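Local coordinates for protein URE2 (Lodderomyces elongisporus NRRL YB-4239, PDB 4EXJ) that is of unknown function but, as a Ure2-like member of the glutathione S-transferase superfamily, probably binds glutathione, at residues H83-S88 and D159-V164; R15-L20 and N69-Y74; G21-A26 and E206-I211. One frame throughout, in Å; residues are numbered along the deposited sequence. Where two conformers were deposited one is given.

Contact 1: residues H83-S88 and D159-V164; sequences HKFFYS and DKFTIV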
loop_
_atom_site.group_PDB
_atom_site.type_symbol
_atom_site.label_atom_id
_atom_site.label_comp_id
_atom_site.label_asym_id
_atom_site.label_seq_id
_atom_site.Cartn_x
_atom_site.Cartn_y
_atom_site.Cartn_z
ATOM N N HIS B 83 18.274 -8.671 13.596
ATOM C CA HIS B 83 18.002 -8.226 12.226
ATOM C C HIS B 83 18.255 -9.352 11.247
ATOM O O HIS B 83 18.954 -9.179 10.232
ATOM C CB HIS B 83 18.866 -7.014 11.870
ATOM C CG HIS B 83 18.591 -5.816 12.721
ATOM N ND1 HIS B 83 18.797 -4.527 12.282
ATOM C CD2 HIS B 83 18.110 -5.709 13.982
ATOM C CE1 HIS B 83 18.461 -3.678 13.239
ATOM N NE2 HIS B 83 18.040 -4.370 14.280
ATOM N N LYS B 84 17.706 -10.524 11.539
ATOM C CA LYS B 84 17.843 -11.634 10.597
ATOM C C LYS B 84 17.031 -11.404 9.309
ATOM O O LYS B 84 17.464 -11.771 8.208
ATOM C CB LYS B 84 17.411 -12.950 11.252
ATOM C CG LYS B 84 17.468 -14.162 10.331
ATOM C CD LYS B 84 17.192 -15.442 11.113
ATOM C CE LYS B 84 17.305 -16.676 10.217
ATOM N NZ LYS B 84 16.982 -17.917 10.960
ATOM N N PHE B 85 15.873 -10.772 9.459
ATOM C CA PHE B 85 14.888 -10.696 8.372
ATOM C C PHE B 85 14.580 -9.293 7.895
ATOM O O PHE B 85 13.628 -9.090 7.137
ATOM C CB PHE B 85 13.582 -11.383 8.791
ATOM C CG PHE B 85 13.739 -12.859 9.069
ATOM C CD1 PHE B 85 14.077 -13.733 8.043
ATOM C CD2 PHE B 85 13.548 -13.363 10.352
ATOM C CE1 PHE B 85 14.223 -15.099 8.278
ATOM C CE2 PHE B 85 13.708 -14.731 10.610
ATOM C CZ PHE B 85 14.046 -15.600 9.561
ATOM N N PHE B 86 15.368 -8.310 8.312
ATOM C CA PHE B 86 15.122 -6.966 7.815
ATOM C C PHE B 86 16.334 -6.107 8.002
ATOM O O PHE B 86 17.272 -6.489 8.714
ATOM C CB PHE B 86 13.905 -6.319 8.505
ATOM C CG PHE B 86 14.199 -5.695 9.859
ATOM C CD1 PHE B 86 14.590 -6.479 10.945
ATOM C CD2 PHE B 86 14.057 -4.328 10.049
ATOM C CE1 PHE B 86 14.829 -5.901 12.193
ATOM C CE2 PHE B 86 14.309 -3.745 11.295
ATOM C CZ PHE B 86 14.698 -4.537 12.362
ATOM N N TYR B 87 16.291 -4.952 7.351
ATOM C CA TYR B 87 17.343 -3.949 7.469
ATOM C C TYR B 87 16.801 -2.706 8.183
ATOM O O TYR B 87 15.709 -2.228 7.891
ATOM C CB TYR B 87 17.856 -3.602 6.087
ATOM C CG TYR B 87 18.560 -4.733 5.387
ATOM C CD1 TYR B 87 19.892 -5.026 5.668
ATOM C CD2 TYR B 87 17.896 -5.529 4.449
ATOM C CE1 TYR B 87 20.546 -6.068 5.034
ATOM C CE2 TYR B 87 18.553 -6.571 3.804
ATOM C CZ TYR B 87 19.876 -6.834 4.104
ATOM O OH TYR B 87 20.531 -7.864 3.467
ATOM N N SER B 88 17.563 -2.183 9.138
ATOM C CA SER B 88 17.104 -0.996 9.849
ATOM C C SER B 88 17.695 0.247 9.179
ATOM O O SER B 88 18.630 0.163 8.388
ATOM C CB SER B 88 17.475 -1.051 11.343
ATOM O OG SER B 88 18.852 -0.785 11.512
ATOM N N ASP B 159 21.153 -9.444 0.437
ATOM C CA ASP B 159 21.694 -10.736 0.041
ATOM C C ASP B 159 21.078 -11.906 0.786
ATOM O O ASP B 159 21.700 -12.959 0.918
ATOM C CB ASP B 159 23.229 -10.739 0.187
ATOM C CG ASP B 159 23.698 -10.513 1.619
ATOM O OD1 ASP B 159 22.865 -10.318 2.533
ATOM O OD2 ASP B 159 24.932 -10.540 1.830
ATOM N N LYS B 160 19.844 -11.747 1.255
ATOM C CA LYS B 160 19.240 -12.794 2.048
ATOM C C LYS B 160 17.721 -12.661 2.030
ATOM O O LYS B 160 17.176 -11.609 1.654
ATOM C CB LYS B 160 19.723 -12.723 3.487
ATOM C CG LYS B 160 19.256 -11.482 4.215
ATOM C CD LYS B 160 19.868 -11.393 5.597
ATOM C CE LYS B 160 19.562 -10.068 6.257
ATOM N NZ LYS B 160 20.320 -9.949 7.532
ATOM N N PHE B 161 17.074 -13.749 2.423
ATOM C CA PHE B 161 15.625 -13.790 2.639
ATOM C C PHE B 161 15.210 -12.752 3.691
ATOM O O PHE B 161 15.737 -12.736 4.807
ATOM C CB PHE B 161 15.272 -15.205 3.112
ATOM C CG PHE B 161 13.806 -15.450 3.384
ATOM C CD1 PHE B 161 13.248 -15.143 4.617
ATOM C CD2 PHE B 161 13.019 -16.092 2.434
ATOM C CE1 PHE B 161 11.913 -15.426 4.870
ATOM C CE2 PHE B 161 11.686 -16.376 2.690
ATOM C CZ PHE B 161 11.142 -16.053 3.897
ATOM N N THR B 162 14.253 -11.880 3.337
ATOM C CA THR B 162 13.766 -10.867 4.269
ATOM C C THR B 162 12.235 -10.753 4.305
ATOM O O THR B 162 11.502 -11.496 3.633
ATOM C CB THR B 162 14.265 -9.446 3.898
ATOM O OG1 THR B 162 13.691 -9.028 2.649
ATOM C CG2 THR B 162 15.795 -9.397 3.829
ATOM N N ILE B 163 11.760 -9.824 5.119
ATOM C CA ILE B 163 10.324 -9.553 5.188
ATOM C C ILE B 163 9.739 -9.197 3.819
ATOM O O ILE B 163 8.548 -9.397 3.599
ATOM C CB ILE B 163 9.952 -8.463 6.246
ATOM C CG1 ILE B 163 10.672 -7.131 5.952
ATOM C CG2 ILE B 163 10.190 -8.995 7.698
ATOM C CD1 ILE B 163 10.368 -6.037 6.946
ATOM N N VAL B 164 10.541 -8.661 2.898
ATOM C CA VAL B 164 10.011 -8.377 1.561
ATOM C C VAL B 164 9.727 -9.695 0.824
ATOM O O VAL B 164 8.677 -9.872 0.171
ATOM C CB VAL B 164 10.967 -7.504 0.753
ATOM C CG1 VAL B 164 10.496 -7.399 -0.702
ATOM C CG2 VAL B 164 11.068 -6.110 1.388
HETATM O O HOH W 1 17.322 -14.146 6.622
HETATM O O HOH W 2 19.724 -7.215 8.170
HETATM O O HOH W 3 23.076 -8.899 4.616
#
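Lys160 has CG between its backbone N and carbonyl carbon (chi1 67°) and every later torsion near 180°, which sends an extended chain from the D159-V164 segment across to the carbonyls of His83 and Lys84. Its NZ donates to His83 O at 3.1 Å, in the carbonyl plane, and to a water that also binds Phe86 O, while CE lies 3.3 Å from Lys84 O. A long lysine suits this partly exposed place, its methylenes running obliquely past the phenol of Tyr87. Ile163 N donates to Phe85 O at 2.8 Å. A second water bridges Lys84 O and Phe161 O. Beneath this polar edge Phe85 CE1 lies 3.8 Å from Phe161 CD1, the Phe85 ring turning its edge to Phe161 O, and both rings also pack on Leu23 of helix 15-23. Ile163 lays CD1 against Phe86 CB at 3.9 Å. Tyr87 OH takes a weak bond from Asp159 N, and a third water joins it to Asp159 OD1. Thr162 OG1 accepts from Val164 N at 3.2 Å, the capping bond at the N-terminus of helix 163-179. Here the loop after helix 68-79 packs on the N-capped start of that helix, in the all-helical domain of the glutathione S-transferase fold.

Contact 2: residues R15-L20 and N69-Y74; sequences RKPLVL and NNILLY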
loop_
_atom_site.group_PDB
_atom_site.type_symbol
_atom_site.label_atom_id
_atom_site.label_comp_id
_atom_site.label_asym_id
_atom_site.label_seq_id
_atom_site.Cartn_x
_atom_site.Cartn_y
_atom_site.Cartn_z
ATOM N N ARG B 15 -1.478 -14.352 6.375
ATOM C CA ARG B 15 -0.386 -15.288 6.573
ATOM C C ARG B 15 0.964 -14.602 6.713
ATOM O O ARG B 15 1.888 -15.193 7.213
ATOM C CB ARG B 15 -0.367 -16.327 5.437
ATOM C CG ARG B 15 -1.428 -17.409 5.612
ATOM C CD ARG B 15 -1.781 -17.986 4.226
ATOM N NE ARG B 15 -2.569 -19.213 4.304
ATOM C CZ ARG B 15 -3.034 -19.818 3.216
ATOM N NH1 ARG B 15 -2.802 -19.273 2.026
ATOM N NH2 ARG B 15 -3.733 -20.953 3.319
ATOM N N LYS B 16 1.063 -13.347 6.287
ATOM C CA LYS B 16 2.368 -12.697 6.282
ATOM C C LYS B 16 3.005 -12.566 7.673
ATOM O O LYS B 16 4.115 -13.054 7.901
ATOM C CB LYS B 16 2.271 -11.349 5.606
ATOM C CG LYS B 16 2.075 -11.437 4.106
ATOM C CD LYS B 16 2.157 -10.057 3.491
ATOM C CE LYS B 16 1.131 -9.866 2.455
ATOM N NZ LYS B 16 0.713 -8.446 2.218
ATOM N N PRO B 17 2.321 -11.890 8.611
ATOM C CA PRO B 17 2.923 -11.747 9.942
ATOM C C PRO B 17 2.955 -13.073 10.700
ATOM O O PRO B 17 3.804 -13.282 11.560
ATOM C CB PRO B 17 2.023 -10.692 10.639
ATOM C CG PRO B 17 0.733 -10.714 9.881
ATOM C CD PRO B 17 1.042 -11.168 8.471
ATOM N N LEU B 18 2.095 -13.995 10.324
ATOM C CA LEU B 18 2.116 -15.305 10.885
ATOM C C LEU B 18 3.399 -16.041 10.558
ATOM O O LEU B 18 4.059 -16.547 11.415
ATOM C CB LEU B 18 0.950 -16.074 10.301
ATOM C CG LEU B 18 0.727 -17.515 10.703
ATOM C CD1 LEU B 18 0.403 -17.555 12.140
ATOM C CD2 LEU B 18 -0.444 -18.070 9.911
ATOM N N VAL B 19 3.773 -16.025 9.299
ATOM C CA VAL B 19 5.058 -16.595 8.904
ATOM C C VAL B 19 6.235 -15.936 9.649
ATOM O O VAL B 19 7.096 -16.632 10.186
ATOM C CB VAL B 19 5.284 -16.490 7.377
ATOM C CG1 VAL B 19 6.732 -16.812 6.992
ATOM C CG2 VAL B 19 4.288 -17.405 6.634
ATOM N N LEU B 20 6.297 -14.599 9.639
ATOM C CA LEU B 20 7.415 -13.916 10.306
ATOM C C LEU B 20 7.487 -14.245 11.802
ATOM O O LEU B 20 8.560 -14.565 12.315
ATOM C CB LEU B 20 7.353 -12.397 10.111
ATOM C CG LEU B 20 8.491 -11.652 10.822
ATOM C CD1 LEU B 20 9.820 -12.053 10.274
ATOM C CD2 LEU B 20 8.298 -10.155 10.625
ATOM N N ASN B 69 1.424 -5.525 5.926
ATOM C CA ASN B 69 2.844 -5.243 5.665
ATOM C C ASN B 69 3.438 -4.296 6.708
ATOM O O ASN B 69 4.630 -4.340 7.004
ATOM C CB ASN B 69 3.075 -4.759 4.228
ATOM C CG ASN B 69 2.913 -5.879 3.242
ATOM O OD1 ASN B 69 2.540 -6.981 3.631
ATOM N ND2 ASN B 69 3.203 -5.626 1.971
ATOM N N ASN B 70 2.581 -3.477 7.306
ATOM C CA ASN B 70 2.978 -2.705 8.485
ATOM C C ASN B 70 3.253 -3.590 9.721
ATOM O O ASN B 70 4.171 -3.353 10.491
ATOM C CB ASN B 70 1.869 -1.703 8.811
ATOM C CG ASN B 70 2.200 -0.881 10.021
ATOM O OD1 ASN B 70 3.246 -0.234 10.069
ATOM N ND2 ASN B 70 1.338 -0.932 11.022
ATOM N N ILE B 71 2.429 -4.607 9.923
ATOM C CA ILE B 71 2.665 -5.535 11.006
ATOM C C ILE B 71 3.988 -6.267 10.770
ATOM O O ILE B 71 4.731 -6.499 11.707
ATOM C CB ILE B 71 1.485 -6.496 11.162
ATOM C CG1 ILE B 71 0.239 -5.685 11.543
ATOM C CG2 ILE B 71 1.818 -7.596 12.186
ATOM C CD1 ILE B 71 -1.097 -6.484 11.383
ATOM N N LEU B 72 4.298 -6.612 9.521
ATOM C CA LEU B 72 5.610 -7.180 9.233
ATOM C C LEU B 72 6.709 -6.288 9.800
ATOM O O LEU B 72 7.656 -6.769 10.445
ATOM C CB LEU B 72 5.825 -7.380 7.718
ATOM C CG LEU B 72 5.142 -8.617 7.123
ATOM C CD1 LEU B 72 5.340 -8.661 5.596
ATOM C CD2 LEU B 72 5.637 -9.919 7.756
ATOM N N LEU B 73 6.605 -4.992 9.508
ATOM C CA LEU B 73 7.610 -4.018 9.974
ATOM C C LEU B 73 7.655 -3.937 11.498
ATOM O O LEU B 73 8.739 -3.883 12.104
ATOM C CB LEU B 73 7.355 -2.639 9.367
ATOM C CG LEU B 73 7.737 -2.565 7.887
ATOM C CD1 LEU B 73 7.032 -1.430 7.136
ATOM C CD2 LEU B 73 9.277 -2.418 7.803
ATOM N N TYR B 74 6.484 -3.935 12.110
ATOM C CA TYR B 74 6.385 -3.856 13.563
ATOM C C TYR B 74 7.005 -5.071 14.230
ATOM O O TYR B 74 7.762 -4.936 15.186
ATOM C CB TYR B 74 4.935 -3.719 14.004
ATOM C CG TYR B 74 4.822 -3.760 15.506
ATOM C CD1 TYR B 74 4.927 -2.591 16.250
ATOM C CD2 TYR B 74 4.667 -4.974 16.171
ATOM C CE1 TYR B 74 4.849 -2.623 17.646
ATOM C CE2 TYR B 74 4.584 -5.019 17.556
ATOM C CZ TYR B 74 4.675 -3.840 18.282
ATOM O OH TYR B 74 4.604 -3.895 19.662
#
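Asn69 OD1 receives Lys16 NZ at 2.7 Å, the donor tilted 35° from the carbonyl plane. The ammonium also bonds Asn13 OD1 and Gln106 OE1, so three side-chain oxygens grip a buried nitrogen. Asn69 turns its other end, ND2, to Leu103 O and Gln106 OE1 of helix 93-120; with both ends of the amide engaged, its rotation is fixed. A bend at chi3 (-139°) swings Lys16 CE and NZ onto Asn69 OD1, from which Lys16 CD already lies 3.1 Å.

Helices 15-20 and 69-74 run nearly parallel, 18° between directions, with axes 8.7 Å apart at closest approach. Between them Leu72 has the largest share: CD2 sits 3.5 Å from Lys16 O and 3.8 Å from Leu20 CB, while CD1 meets the lysine methylenes at about a right angle. Pro17, near the N-terminal end of its helix, where a missing N-H costs little, presses CB on Ile71 CG2 at 3.5 Å, tighter than usual for two carbons. Asn70 bonds Asn100, and Tyr74 packs edge-to-face on Trp97, of the second subunit. Chemically, a buried lysine borders an otherwise aliphatic interface; the three oxygens named are all amide oxygens, whose dipoles probably ease its charge.

Contact 3: residues G21-A26 and E206-I211; sequences GKLLNA and ENVEEI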
loop_
_atom_site.group_PDB
_atom_site.type_symbol
_atom_site.label_atom_id
_atom_site.label_comp_id
_atom_site.label_asym_id
_atom_site.label_seq_id
_atom_site.Cartn_x
_atom_site.Cartn_y
_atom_site.Cartn_z
ATOM N N GLY B 21 6.357 -14.166 12.490
ATOM C CA GLY B 21 6.326 -14.481 13.929
ATOM C C GLY B 21 6.869 -15.873 14.220
ATOM O O GLY B 21 7.641 -16.071 15.160
ATOM N N LYS B 22 6.453 -16.844 13.418
ATOM C CA LYS B 22 6.938 -18.219 13.591
ATOM C C LYS B 22 8.418 -18.393 13.261
ATOM O O LYS B 22 9.129 -19.098 13.978
ATOM C CB LYS B 22 6.085 -19.188 12.790
ATOM C CG LYS B 22 4.650 -19.223 13.284
ATOM C CD LYS B 22 3.963 -20.530 12.931
ATOM C CE LYS B 22 2.901 -20.873 13.968
ATOM N NZ LYS B 22 2.592 -22.329 13.951
ATOM N N LEU B 23 8.898 -17.745 12.201
ATOM C CA LEU B 23 10.331 -17.811 11.865
ATOM C C LEU B 23 11.200 -17.277 12.994
ATOM O O LEU B 23 12.328 -17.735 13.184
ATOM C CB LEU B 23 10.650 -17.042 10.577
ATOM C CG LEU B 23 10.119 -17.643 9.271
ATOM C CD1 LEU B 23 10.505 -16.729 8.109
ATOM C CD2 LEU B 23 10.670 -19.041 9.050
ATOM N N LEU B 24 10.671 -16.308 13.729
ATOM C CA LEU B 24 11.399 -15.670 14.824
ATOM C C LEU B 24 11.198 -16.373 16.153
ATOM O O LEU B 24 11.836 -16.016 17.147
ATOM C CB LEU B 24 10.909 -14.227 15.001
ATOM C CG LEU B 24 11.383 -13.215 13.963
ATOM C CD1 LEU B 24 10.623 -11.878 14.078
ATOM C CD2 LEU B 24 12.901 -13.022 14.081
ATOM N N ASN B 25 10.292 -17.341 16.180
ATOM C CA ASN B 25 9.787 -17.869 17.447
ATOM C C ASN B 25 9.442 -16.757 18.413
ATOM O O ASN B 25 9.825 -16.797 19.581
ATOM C CB ASN B 25 10.785 -18.834 18.076
ATOM C CG ASN B 25 10.716 -20.212 17.452
ATOM O OD1 ASN B 25 9.741 -20.940 17.641
ATOM N ND2 ASN B 25 11.745 -20.573 16.691
ATOM N N ALA B 26 8.722 -15.756 17.910
ATOM C CA ALA B 26 8.342 -14.600 18.707
ATOM C C ALA B 26 7.261 -14.972 19.692
ATOM O O ALA B 26 6.438 -15.859 19.429
ATOM C CB ALA B 26 7.867 -13.454 17.810
ATOM N N GLU B 206 13.663 -22.499 5.237
ATOM C CA GLU B 206 13.327 -23.047 6.561
ATOM C C GLU B 206 11.971 -23.747 6.576
ATOM O O GLU B 206 11.732 -24.636 5.759
ATOM C CB GLU B 206 13.442 -21.982 7.652
ATOM C CG GLU B 206 14.879 -21.431 7.752
ATOM C CD GLU B 206 15.070 -20.390 8.838
ATOM O OE1 GLU B 206 14.139 -20.145 9.632
ATOM O OE2 GLU B 206 16.182 -19.820 8.910
ATOM N N ASN B 207 11.087 -23.364 7.497
ATOM C CA ASN B 207 9.793 -24.041 7.594
ATOM C C ASN B 207 8.617 -23.220 7.049
ATOM O O ASN B 207 7.476 -23.433 7.451
ATOM C CB ASN B 207 9.506 -24.497 9.031
ATOM C CG ASN B 207 9.500 -23.361 10.016
ATOM O OD1 ASN B 207 10.110 -22.317 9.787
ATOM N ND2 ASN B 207 8.792 -23.551 11.123
ATOM N N VAL B 208 8.918 -22.307 6.128
ATOM C CA VAL B 208 7.897 -21.455 5.499
ATOM C C VAL B 208 6.778 -22.288 4.894
ATOM O O VAL B 208 5.611 -22.020 5.146
ATOM C CB VAL B 208 8.516 -20.516 4.442
ATOM C CG1 VAL B 208 7.421 -19.864 3.572
ATOM C CG2 VAL B 208 9.359 -19.437 5.142
ATOM N N GLU B 209 7.127 -23.307 4.112
ATOM C CA GLU B 209 6.098 -24.087 3.438
ATOM C C GLU B 209 5.215 -24.844 4.417
ATOM O O GLU B 209 3.981 -24.839 4.275
ATOM C CB GLU B 209 6.703 -25.031 2.411
ATOM C CG GLU B 209 5.655 -25.608 1.492
ATOM C CD GLU B 209 6.255 -26.523 0.466
ATOM O OE1 GLU B 209 7.146 -27.310 0.846
ATOM O OE2 GLU B 209 5.830 -26.456 -0.711
ATOM N N GLU B 210 5.843 -25.478 5.412
ATOM C CA GLU B 210 5.121 -26.165 6.481
ATOM C C GLU B 210 4.126 -25.236 7.164
ATOM O O GLU B 210 2.964 -25.605 7.396
ATOM C CB GLU B 210 6.120 -26.719 7.506
ATOM C CG GLU B 210 5.495 -27.346 8.733
ATOM C CD GLU B 210 6.546 -27.754 9.769
ATOM O OE1 GLU B 210 7.698 -28.041 9.374
ATOM O OE2 GLU B 210 6.223 -27.789 10.977
ATOM N N ILE B 211 4.555 -24.012 7.465
ATOM C CA ILE B 211 3.677 -23.052 8.133
ATOM C C ILE B 211 2.441 -22.750 7.281
ATOM O O ILE B 211 1.311 -22.766 7.776
ATOM C CB ILE B 211 4.437 -21.755 8.444
ATOM C CG1 ILE B 211 5.501 -22.023 9.528
ATOM C CG2 ILE B 211 3.483 -20.630 8.871
ATOM C CD1 ILE B 211 6.513 -20.896 9.676
HETATM O O HOH W 4 8.879 -22.133 13.791
HETATM O O HOH W 5 14.510 -18.479 11.679
#
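Leu23 and Lys22, in the last turn of helix 15-23, face the start of helix 208-213, so that the end of the first helix of the thioredoxin-like domain packs on a C-terminal helix of the glutathione S-transferase fold. Helix 15-23 closes with a Schellman motif: Asn25 has positive phi (46°), a conformation asparagine tolerates well, and Ala26 N and Asn25 N bond back to Gly21 O and Lys22 O.

The apolar contacts come first. Leu23, with CG anti to its carbonyl carbon (chi1 -70°), brings CD2 nearest to Asn207 OD1, at 3.4 Å, and also to Val208 CG2 at 4.1 Å, crossing the valine obliquely; Ile166 packs on this leucine too. Branched Val208 and Ile211 suit the helix face turned toward the protein, where both also touch Val19. Ile211 slides past Lys22 in the opposite direction, its CD1 3.6 Å from Lys22 CB and its CG1 4.0 Å from Lys22 CD. The aliphatic part of the lysine thus covers the isoleucine, while NZ forms a long, weak ion pair with Glu214.

No direct hydrogen bond joins the two segments; the polar links run through water, as befits a partly exposed seam, and the waters give helix-end carbonyls a donor. One water gives to Lys22 O and accepts from Asn207 ND2 at 3.0 Å. Asn207 occupies the N-cap position but makes no side-chain capping bond. Glu206 divides its carboxylate: OE2 forms a salt bridge with Lys84, and OE1 takes a bond from the second water at 2.7 Å, the same water that donates to Leu23 O at 2.8 Å.

Overall arrangement
Contact 2 is the most central of the three, its centre about 8 Å from that of the chain, against 15 Å for contact 1 and 14 Å for contact 3. It shares helix 15-23 with contact 3, and Leu20 and Leu23 of that helix pack on Phe85 of contact 1, so one apolar core runs through all three. Contact 2 joins two helices within the N-terminal domain; contact 1 joins the linker to the helical domain; contact 3 joins the first helix to helix 208-213 near the C-terminus. Protein groups hold the buried lysine in contact 2; contact 1 mixes direct and water-bridged bonds over buried aromatic rings; only contact 3 lacks a direct hydrogen bond. A Lys84-Glu206 salt bridge ties contacts 1 and 3.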